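Local coordinates for protein putative mandelate racemase (Bordetella bronchiseptica, PDB 3OZY) that is of unknown function but belongs to the enolase superfamily, binds magnesium and m-xylarate, and probably acts on acid sugars, at residues Ala10-Thr15 against Gln34-Glu39; Asp308-Ala313 against Pro359-Glu364. All blocks are in the same frame, centred on the assembly; numbering follows the deposited sequence.

Contact 1 (Ala10-Thr15 against Gln34-Glu39); sequences AHALST and QMILVE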
loop_
_atom_site.group_PDB
_atom_site.type_symbol
_atom_site.label_atom_id
_atom_site.label_comp_id
_atom_site.label_asym_id
_atom_site.label_seq_id
_atom_site.Cartn_x
_atom_site.Cartn_y
_atom_site.Cartn_z
ATOM N N ALA A 10 -16.228 10.401 8.722
ATOM C CA ALA A 10 -15.049 11.014 8.124
ATOM C C ALA A 10 -15.464 12.298 7.411
ATOM O O ALA A 10 -16.089 12.242 6.349
ATOM C CB ALA A 10 -14.411 10.045 7.156
ATOM N N HIS A 11 -15.119 13.445 8.000
ATOM C CA HIS A 11 -15.477 14.757 7.445
ATOM C C HIS A 11 -14.390 15.235 6.499
ATOM O O HIS A 11 -13.279 15.523 6.926
ATOM C CB HIS A 11 -15.636 15.810 8.551
ATOM C CG HIS A 11 -16.602 15.435 9.632
ATOM N ND1 HIS A 11 -17.931 15.806 9.609
ATOM C CD2 HIS A 11 -16.424 14.749 10.784
ATOM C CE1 HIS A 11 -18.532 15.345 10.692
ATOM N NE2 HIS A 11 -17.641 14.699 11.421
ATOM N N ALA A 12 -14.713 15.338 5.216
ATOM C CA ALA A 12 -13.760 15.840 4.230
ATOM C C ALA A 12 -13.699 17.364 4.242
ATOM O O ALA A 12 -14.717 18.037 4.039
ATOM C CB ALA A 12 -14.111 15.329 2.845
ATOM N N LEU A 13 -12.498 17.900 4.462
ATOM C CA LEU A 13 -12.295 19.337 4.595
ATOM C C LEU A 13 -11.250 19.859 3.617
ATOM O O LEU A 13 -10.251 19.190 3.339
ATOM C CB LEU A 13 -11.852 19.674 6.019
ATOM C CG LEU A 13 -12.731 19.192 7.168
ATOM C CD1 LEU A 13 -12.147 19.645 8.502
ATOM C CD2 LEU A 13 -14.148 19.723 7.008
ATOM N N SER A 14 -11.481 21.064 3.095
ATOM C CA SER A 14 -10.508 21.707 2.229
ATOM C C SER A 14 -10.339 23.169 2.620
ATOM O O SER A 14 -11.316 23.853 2.945
ATOM C CB SER A 14 -10.916 21.586 0.761
ATOM O OG SER A 14 -9.856 22.001 -0.091
ATOM N N THR A 15 -9.093 23.635 2.614
ATOM C CA THR A 15 -8.794 25.041 2.886
ATOM C C THR A 15 -7.887 25.580 1.786
ATOM O O THR A 15 -7.004 24.875 1.298
ATOM C CB THR A 15 -8.130 25.243 4.269
ATOM O OG1 THR A 15 -6.850 24.588 4.302
ATOM C CG2 THR A 15 -9.004 24.683 5.378
ATOM N N GLN A 34 -5.793 20.028 2.805
ATOM C CA GLN A 34 -6.982 19.227 3.042
ATOM C C GLN A 34 -6.752 18.213 4.149
ATOM O O GLN A 34 -5.613 17.934 4.537
ATOM C CB GLN A 34 -7.377 18.491 1.758
ATOM C CG GLN A 34 -7.577 19.431 0.571
ATOM C CD GLN A 34 -8.171 18.753 -0.654
ATOM O OE1 GLN A 34 -7.982 17.555 -0.890
ATOM N NE2 GLN A 34 -8.887 19.528 -1.453
ATOM N N MET A 35 -7.851 17.649 4.639
ATOM C CA MET A 35 -7.782 16.563 5.608
ATOM C C MET A 35 -9.127 15.881 5.703
ATOM O O MET A 35 -10.153 16.408 5.254
ATOM C CB MET A 35 -7.418 17.089 6.999
ATOM C CG MET A 35 -8.533 17.906 7.657
ATOM S SD MET A 35 -8.104 18.550 9.286
ATOM C CE MET A 35 -8.046 17.023 10.225
ATOM N N ILE A 36 -9.101 14.686 6.276
ATOM C CA ILE A 36 -10.288 14.079 6.850
ATOM C C ILE A 36 -10.236 14.270 8.356
ATOM O O ILE A 36 -9.236 13.944 8.995
ATOM C CB ILE A 36 -10.326 12.562 6.583
ATOM C CG1 ILE A 36 -10.617 12.270 5.115
ATOM C CG2 ILE A 36 -11.356 11.883 7.490
ATOM C CD1 ILE A 36 -12.043 12.595 4.682
ATOM N N LEU A 37 -11.315 14.801 8.924
ATOM C CA LEU A 37 -11.497 14.813 10.364
ATOM C C LEU A 37 -12.322 13.588 10.730
ATOM O O LEU A 37 -13.507 13.510 10.396
ATOM C CB LEU A 37 -12.209 16.099 10.814
ATOM C CG LEU A 37 -12.529 16.182 12.306
ATOM C CD1 LEU A 37 -11.266 16.187 13.132
ATOM C CD2 LEU A 37 -13.369 17.425 12.616
ATOM N N VAL A 38 -11.682 12.615 11.374
ATOM C CA VAL A 38 -12.375 11.414 11.815
ATOM C C VAL A 38 -13.119 11.721 13.103
ATOM O O VAL A 38 -12.600 12.420 13.972
ATOM C CB VAL A 38 -11.381 10.262 12.066
ATOM C CG1 VAL A 38 -12.112 9.006 12.564
ATOM C CG2 VAL A 38 -10.589 9.964 10.794
ATOM N N GLU A 39 -14.340 11.202 13.210
ATOM C CA GLU A 39 -15.135 11.339 14.421
ATOM C C GLU A 39 -15.707 9.977 14.797
ATOM O O GLU A 39 -16.485 9.396 14.042
ATOM C CB GLU A 39 -16.260 12.357 14.199
ATOM C CG GLU A 39 -17.077 12.650 15.448
ATOM C CD GLU A 39 -18.278 13.543 15.178
ATOM O OE1 GLU A 39 -18.408 14.064 14.053
ATOM O OE2 GLU A 39 -19.099 13.721 16.099
#

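Contact 2 (Asp308-Ala313 against Pro359-Glu364); sequences DIITVA and PGLGFE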
loop_
_atom_site.group_PDB
_atom_site.type_symbol
_atom_site.label_atom_id
_atom_site.label_comp_id
_atom_site.label_asym_id
_atom_site.label_seq_id
_atom_site.Cartn_x
_atom_site.Cartn_y
_atom_site.Cartn_z
ATOM N N ASP A 308 -1.888 18.529 9.329
ATOM C CA ASP A 308 -2.859 19.359 10.042
ATOM C C ASP A 308 -2.551 19.343 11.537
ATOM O O ASP A 308 -1.656 18.628 11.980
ATOM C CB ASP A 308 -4.280 18.870 9.756
ATOM C CG ASP A 308 -4.478 17.415 10.154
ATOM O OD1 ASP A 308 -4.466 17.150 11.373
ATOM O OD2 ASP A 308 -4.637 16.556 9.265
ATOM N N ILE A 309 -3.281 20.125 12.322
ATOM C CA ILE A 309 -2.947 20.251 13.730
ATOM C C ILE A 309 -3.212 18.959 14.513
ATOM O O ILE A 309 -2.612 18.730 15.559
ATOM C CB ILE A 309 -3.668 21.457 14.383
ATOM C CG1 ILE A 309 -2.988 21.856 15.699
ATOM C CG2 ILE A 309 -5.141 21.151 14.590
ATOM C CD1 ILE A 309 -1.590 22.400 15.537
ATOM N N ILE A 310 -4.114 18.123 14.012
ATOM C CA ILE A 310 -4.371 16.846 14.670
ATOM C C ILE A 310 -3.205 15.893 14.459
ATOM O O ILE A 310 -2.757 15.242 15.404
ATOM C CB ILE A 310 -5.675 16.207 14.187
ATOM C CG1 ILE A 310 -6.843 17.155 14.478
ATOM C CG2 ILE A 310 -5.875 14.831 14.840
ATOM C CD1 ILE A 310 -8.197 16.527 14.276
ATOM N N THR A 311 -2.682 15.831 13.239
ATOM C CA THR A 311 -1.525 14.964 13.024
ATOM C C THR A 311 -0.331 15.462 13.831
ATOM O O THR A 311 0.440 14.673 14.371
ATOM C CB THR A 311 -1.171 14.768 11.511
ATOM O OG1 THR A 311 -0.710 15.992 10.918
ATOM C CG2 THR A 311 -2.374 14.287 10.724
ATOM N N VAL A 312 -0.178 16.778 13.925
ATOM C CA VAL A 312 0.847 17.354 14.779
ATOM C C VAL A 312 0.643 16.970 16.250
ATOM O O VAL A 312 1.556 16.442 16.896
ATOM C CB VAL A 312 0.918 18.885 14.589
ATOM C CG1 VAL A 312 1.756 19.553 15.691
ATOM C CG2 VAL A 312 1.477 19.192 13.209
ATOM N N ALA A 313 -0.547 17.227 16.783
ATOM C CA ALA A 313 -0.809 16.929 18.184
ATOM C C ALA A 313 -0.639 15.452 18.523
ATOM O O ALA A 313 -0.071 15.121 19.560
ATOM C CB ALA A 313 -2.203 17.411 18.600
ATOM N N PRO A 359 -7.747 16.780 27.997
ATOM C CA PRO A 359 -7.955 15.333 27.867
ATOM C C PRO A 359 -7.816 14.854 26.426
ATOM O O PRO A 359 -8.126 15.593 25.493
ATOM C CB PRO A 359 -9.401 15.134 28.337
ATOM C CG PRO A 359 -9.771 16.392 29.049
ATOM C CD PRO A 359 -8.963 17.484 28.434
ATOM N N GLY A 360 -7.373 13.614 26.248
ATOM C CA GLY A 360 -7.212 13.050 24.918
ATOM C C GLY A 360 -6.129 13.791 24.151
ATOM O O GLY A 360 -5.031 14.038 24.673
ATOM N N LEU A 361 -6.433 14.174 22.914
ATOM C CA LEU A 361 -5.503 14.996 22.144
ATOM C C LEU A 361 -5.286 16.351 22.815
ATOM O O LEU A 361 -4.270 16.998 22.601
ATOM C CB LEU A 361 -5.978 15.171 20.702
ATOM C CG LEU A 361 -5.865 13.925 19.818
ATOM C CD1 LEU A 361 -6.734 14.080 18.584
ATOM C CD2 LEU A 361 -4.402 13.688 19.428
ATOM N N GLY A 362 -6.263 16.779 23.610
ATOM C CA GLY A 362 -6.046 17.879 24.535
ATOM C C GLY A 362 -6.445 19.274 24.098
ATOM O O GLY A 362 -6.004 20.251 24.697
ATOM N N PHE A 363 -7.262 19.372 23.058
ATOM C CA PHE A 363 -7.778 20.664 22.608
ATOM C C PHE A 363 -9.209 20.519 22.120
ATOM O O PHE A 363 -9.722 19.411 22.006
ATOM C CB PHE A 363 -6.913 21.231 21.481
ATOM C CG PHE A 363 -6.642 20.250 20.383
ATOM C CD1 PHE A 363 -7.667 19.791 19.569
ATOM C CD2 PHE A 363 -5.363 19.767 20.175
ATOM C CE1 PHE A 363 -7.422 18.882 18.566
ATOM C CE2 PHE A 363 -5.112 18.855 19.171
ATOM C CZ PHE A 363 -6.141 18.410 18.367
ATOM N N GLU A 364 -9.834 21.651 21.809
ATOM C CA GLU A 364 -11.193 21.670 21.285
ATOM C C GLU A 364 -11.214 21.935 19.781
ATOM O O GLU A 364 -10.477 22.785 19.281
ATOM C CB GLU A 364 -12.019 22.741 22.004
ATOM C CG GLU A 364 -12.155 22.530 23.504
ATOM C CD GLU A 364 -13.030 21.337 23.852
ATOM O OE1 GLU A 364 -13.490 20.637 22.925
ATOM O OE2 GLU A 364 -13.262 21.102 25.056
#

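Contact 1 (Ala10-Thr15 against Gln34-Glu39)
The antiparallel sheet of the N-terminal capping domain of the enolase superfamily pairs its first two strands here, and His11 opposite Leu37 forms one of two hydrogen-bonded pairs. His11 N gives a nearly straight bond to Leu37 O (2.9 Å, 174°), and Leu37 N returns one to His11 O. Two residues along, Leu13 and Met35 repeat the exchange, so four backbone bonds knit the ladder. The intervening non-hydrogen-bonded pair, Ala12 with Ile36, brings Ile36 CA to 3.3 Å from His11 O in a CA-H...O contact.

On one face Ile36 reaches between two alanines: its CG2 rests on Ala10 CB at 3.6 Å, while its CD1 lies 3.7 Å from Ala12 CA. Helix 58-73 packs on this face through Leu61 and Ile65. On the other face Leu13 and Met35 run next to each other in the same direction, with Leu13 CD1 4.1 Å from Met35 CG.

Both ends carry a side-chain bond. Gln34 NE2 donates to Ser14 OG at 3.0 Å, and the same nitrogen is also held by Glu378 O. Glu39, its CG anti to the backbone N (chi1 -175°), stretches out to the edge of the His11 ring, the carboxylate and ring planes only 20° apart. Arg41 takes Glu39 OE2 in a salt bridge, and His11 NE2 donates to Glu39 OE1 at 2.8 Å, nearly along the C-O axis.

Contact 2 (Asp308-Ala313 against Pro359-Glu364)
Phe363 turns the edge of its ring to Ala313, and this apolar meeting joins the start of helix 309-321 to the loop between strand 352-353 and helix 367-372. Ala313 CB lies close to the ring plane and 3.3 Å from Phe363 CE2, a tight approach. The next ring atom, Phe363 CZ, is 4.1 Å from Ile310 CG1, reached obliquely as the two side chains cross at about a right angle. With chi1 at 49°, Phe363 CG sits between its own backbone N and carbonyl carbon, and from there the ring extends to the helix.

Leu361 supplies the second apolar group from the loop. Its CD1 meets Ile310 CG2 at 3.9 Å, and these side chains also cross nearly perpendicularly; its other methyl, CD2, lies 4.4 Å from Ala313 CB. Ile310 thus divides its branches, CG1 to the phenyl ring and CG2 to the leucine, while Ala313, one helical turn on, touches both loop residues. A type II' turn from Pro359 to Gly362 has Gly360 and Leu361 at its centre; the positive phi of Gly360 suits glycine.

Asp308 is the N-cap of the helix: its OD1 accepts from Thr311 N at 2.9 Å, above the carboxylate plane, and more weakly from Ile310 N. Ser51 OG binds the other carboxylate oxygen. The loop backbone is fixed by Asp116 at Leu361 N and by His317, further along helix 309-321, at Leu361 O. Strand 32-42 lies against Ile310, whereas strand 328-331 packs against Val312.

In the fold
Contact 1 closes before contact 2 opens along the chain, yet their centres lie only 14 Å apart and they touch. The first lies in the three-stranded antiparallel sheet of the N-terminal capping domain; the second joins a helix and a loop in the C-terminal barrel domain. Their junction is mostly apolar: Leu37 CD1 meets Ile310 CD1 at 3.3 Å, and Met35 CE packs near both Ile310 and Asp308. Helix 367-372, which follows segment 359-364, also reaches Leu37. Together the contacts illustrate how the capping domain is packed against the barrel, a two-domain design in which enolase-superfamily active sites form between cap and barrel.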